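Local coordinates for uncharacterized protein (Cricetid herpesvirus 2, PDB 4ZKQ) that binds chemokines as a herpesvirus decoy receptor, probably keeping them from their host receptors, at residues C223-M228 with M273-E279. Sequence-based numbering, arbitrary orientation.
Sequences CGERLM and MEYSECE
The Y275 ring lies with one face against the backbone of M228, whose CA stands 3.6 Å from the ring centroid and only 6° off the ring normal, a CH-pi contact. M228 CG touches the same ring at CD1, 3.7 Å away, and L227 O approaches the phenol end obliquely, 3.1 Å from Y275 OH. With Y275 CG anti to the backbone N (chi1 -167°), the ring reaches out from its loop to lie over the strand. The R226 guanidinium has the carbonyl O of E277 over one face and a water at its edge, in plane. The E279 carboxylate, its plane nearly perpendicular to the guanidinium, makes a long salt bridge, R226 NH2 to E279 OE2 at 3.9 Å. Beside the ring, the disulfide joins C223 SG to C278 SG at 2.0 Å, its chi3 of -97° close to the preferred right angle and so unstrained about the S-S bond; M228 SD packs 3.8 Å from C278 SG, and Y395 of strand 388-395 touches both cysteines. The water donates to C223 O and accepts from E279 N, joining the two backbones just beyond the bridge. This is a surface example of a cross-linked loop: a type II' turn from C223 to R226 closes the hairpin of strands 206-223 and 226-231, and one covalent bond ties the irregular segment 273-279 to it. The packing of Y275 and M228 then probably sets how the middle of the loop lies, while the long, exposed ion pair probably adds little.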
loop_
_atom_site.group_PDB
_atom_site.type_symbol
_atom_site.label_atom_id
_atom_site.label_comp_id
_atom_site.label_asym_id
_atom_site.label_seq_id
_atom_site.Cartn_x
_atom_site.Cartn_y
_atom_site.Cartn_z
ATOM N N CYS A 223 17.515 -0.821 -12.543
ATOM C CA CYS A 223 18.367 -1.826 -11.926
ATOM C C CYS A 223 19.741 -1.188 -11.912
ATOM O O CYS A 223 20.363 -0.994 -12.958
ATOM C CB CYS A 223 18.346 -3.161 -12.682
ATOM S SG CYS A 223 18.725 -3.039 -14.443
ATOM N N GLY A 224 20.187 -0.810 -10.722
ATOM C CA GLY A 224 21.357 0.031 -10.601
ATOM C C GLY A 224 21.047 1.374 -11.231
ATOM O O GLY A 224 20.222 2.135 -10.718
ATOM N N GLU A 225 21.691 1.646 -12.360
ATOM C CA GLU A 225 21.507 2.899 -13.081
ATOM C C GLU A 225 21.053 2.661 -14.529
ATOM O O GLU A 225 21.071 3.575 -15.353
ATOM C CB GLU A 225 22.807 3.718 -13.038
ATOM C CG GLU A 225 23.162 4.225 -11.629
ATOM C CD GLU A 225 24.490 4.967 -11.566
ATOM O OE1 GLU A 225 25.540 4.302 -11.431
ATOM O OE2 GLU A 225 24.486 6.215 -11.639
ATOM N N ARG A 226 20.642 1.433 -14.837
ATOM C CA ARG A 226 19.977 1.156 -16.108
ATOM C C ARG A 226 18.475 1.314 -15.920
ATOM O O ARG A 226 17.890 0.679 -15.047
ATOM C CB ARG A 226 20.286 -0.251 -16.617
ATOM C CG ARG A 226 21.745 -0.519 -16.919
ATOM C CD ARG A 226 21.872 -1.836 -17.649
ATOM N NE ARG A 226 23.228 -2.376 -17.610
ATOM C CZ ARG A 226 24.057 -2.441 -18.650
ATOM N NH1 ARG A 226 23.692 -1.996 -19.849
ATOM N NH2 ARG A 226 25.266 -2.961 -18.486
ATOM N N LEU A 227 17.859 2.157 -16.741
ATOM C CA LEU A 227 16.421 2.387 -16.677
ATOM C C LEU A 227 15.667 1.232 -17.318
ATOM O O LEU A 227 15.859 0.931 -18.495
ATOM C CB LEU A 227 16.061 3.697 -17.368
ATOM C CG LEU A 227 14.572 4.048 -17.431
ATOM C CD1 LEU A 227 14.026 4.369 -16.044
ATOM C CD2 LEU A 227 14.361 5.213 -18.375
ATOM N N MET A 228 14.818 0.582 -16.530
ATOM C CA MET A 228 14.052 -0.568 -16.991
ATOM C C MET A 228 12.708 -0.144 -17.585
ATOM O O MET A 228 12.328 -0.596 -18.664
ATOM C CB MET A 228 13.837 -1.547 -15.838
ATOM C CG MET A 228 15.132 -1.972 -15.152
ATOM S SD MET A 228 14.860 -2.903 -13.629
ATOM C CE MET A 228 14.023 -4.331 -14.286
ATOM N N MET A 273 10.838 -11.654 -17.969
ATOM C CA MET A 273 11.468 -10.362 -17.758
ATOM C C MET A 273 11.627 -9.672 -19.105
ATOM O O MET A 273 12.533 -10.001 -19.872
ATOM C CB MET A 273 12.822 -10.524 -17.065
ATOM C CG MET A 273 13.495 -9.219 -16.683
ATOM S SD MET A 273 12.518 -8.218 -15.547
ATOM C CE MET A 273 13.822 -7.395 -14.638
ATOM N N GLU A 274 10.738 -8.731 -19.403
ATOM C CA GLU A 274 10.777 -8.049 -20.691
ATOM C C GLU A 274 12.067 -7.255 -20.816
ATOM O O GLU A 274 12.640 -7.152 -21.901
ATOM C CB GLU A 274 9.566 -7.126 -20.869
ATOM C CG GLU A 274 9.518 -6.411 -22.223
ATOM C CD GLU A 274 9.710 -7.349 -23.407
ATOM O OE1 GLU A 274 9.270 -8.518 -23.330
ATOM O OE2 GLU A 274 10.305 -6.917 -24.418
ATOM N N TYR A 275 12.519 -6.701 -19.696
ATOM C CA TYR A 275 13.768 -5.953 -19.664
ATOM C C TYR A 275 14.890 -6.824 -19.106
ATOM O O TYR A 275 15.031 -6.977 -17.891
ATOM C CB TYR A 275 13.614 -4.684 -18.830
ATOM C CG TYR A 275 14.760 -3.721 -19.021
ATOM C CD1 TYR A 275 15.916 -3.823 -18.257
ATOM C CD2 TYR A 275 14.693 -2.719 -19.980
ATOM C CE1 TYR A 275 16.967 -2.946 -18.434
ATOM C CE2 TYR A 275 15.740 -1.837 -20.167
ATOM C CZ TYR A 275 16.876 -1.955 -19.392
ATOM O OH TYR A 275 17.921 -1.078 -19.576
ATOM N N SER A 276 15.683 -7.393 -20.011
ATOM C CA SER A 276 16.718 -8.359 -19.651
ATOM C C SER A 276 18.117 -7.761 -19.734
ATOM O O SER A 276 19.102 -8.493 -19.843
ATOM C CB SER A 276 16.630 -9.584 -20.566
ATOM O OG SER A 276 15.366 -10.218 -20.450
ATOM N N GLU A 277 18.206 -6.436 -19.678
ATOM C CA GLU A 277 19.486 -5.758 -19.865
ATOM C C GLU A 277 20.192 -5.412 -18.550
ATOM O O GLU A 277 21.240 -4.766 -18.565
ATOM C CB GLU A 277 19.282 -4.494 -20.700
ATOM C CG GLU A 277 18.943 -4.781 -22.157
ATOM C CD GLU A 277 18.974 -3.539 -23.023
ATOM O OE1 GLU A 277 18.318 -2.542 -22.659
ATOM O OE2 GLU A 277 19.660 -3.560 -24.068
ATOM N N CYS A 278 19.636 -5.855 -17.424
ATOM C CA CYS A 278 20.278 -5.662 -16.121
ATOM C C CYS A 278 21.455 -6.608 -15.960
ATOM O O CYS A 278 21.394 -7.757 -16.390
ATOM C CB CYS A 278 19.294 -5.903 -14.973
ATOM S SG CYS A 278 17.847 -4.805 -14.945
ATOM N N GLU A 279 22.520 -6.139 -15.321
ATOM C CA GLU A 279 23.601 -7.033 -14.942
ATOM C C GLU A 279 23.104 -7.951 -13.829
ATOM O O GLU A 279 22.283 -7.546 -13.006
ATOM C CB GLU A 279 24.832 -6.244 -14.494
ATOM C CG GLU A 279 25.381 -5.311 -15.551
ATOM C CD GLU A 279 26.707 -4.702 -15.143
ATOM O OE1 GLU A 279 27.693 -5.460 -14.992
ATOM O OE2 GLU A 279 26.759 -3.467 -14.966
HETATM O O HOH W 1 21.930 -3.421 -14.022
#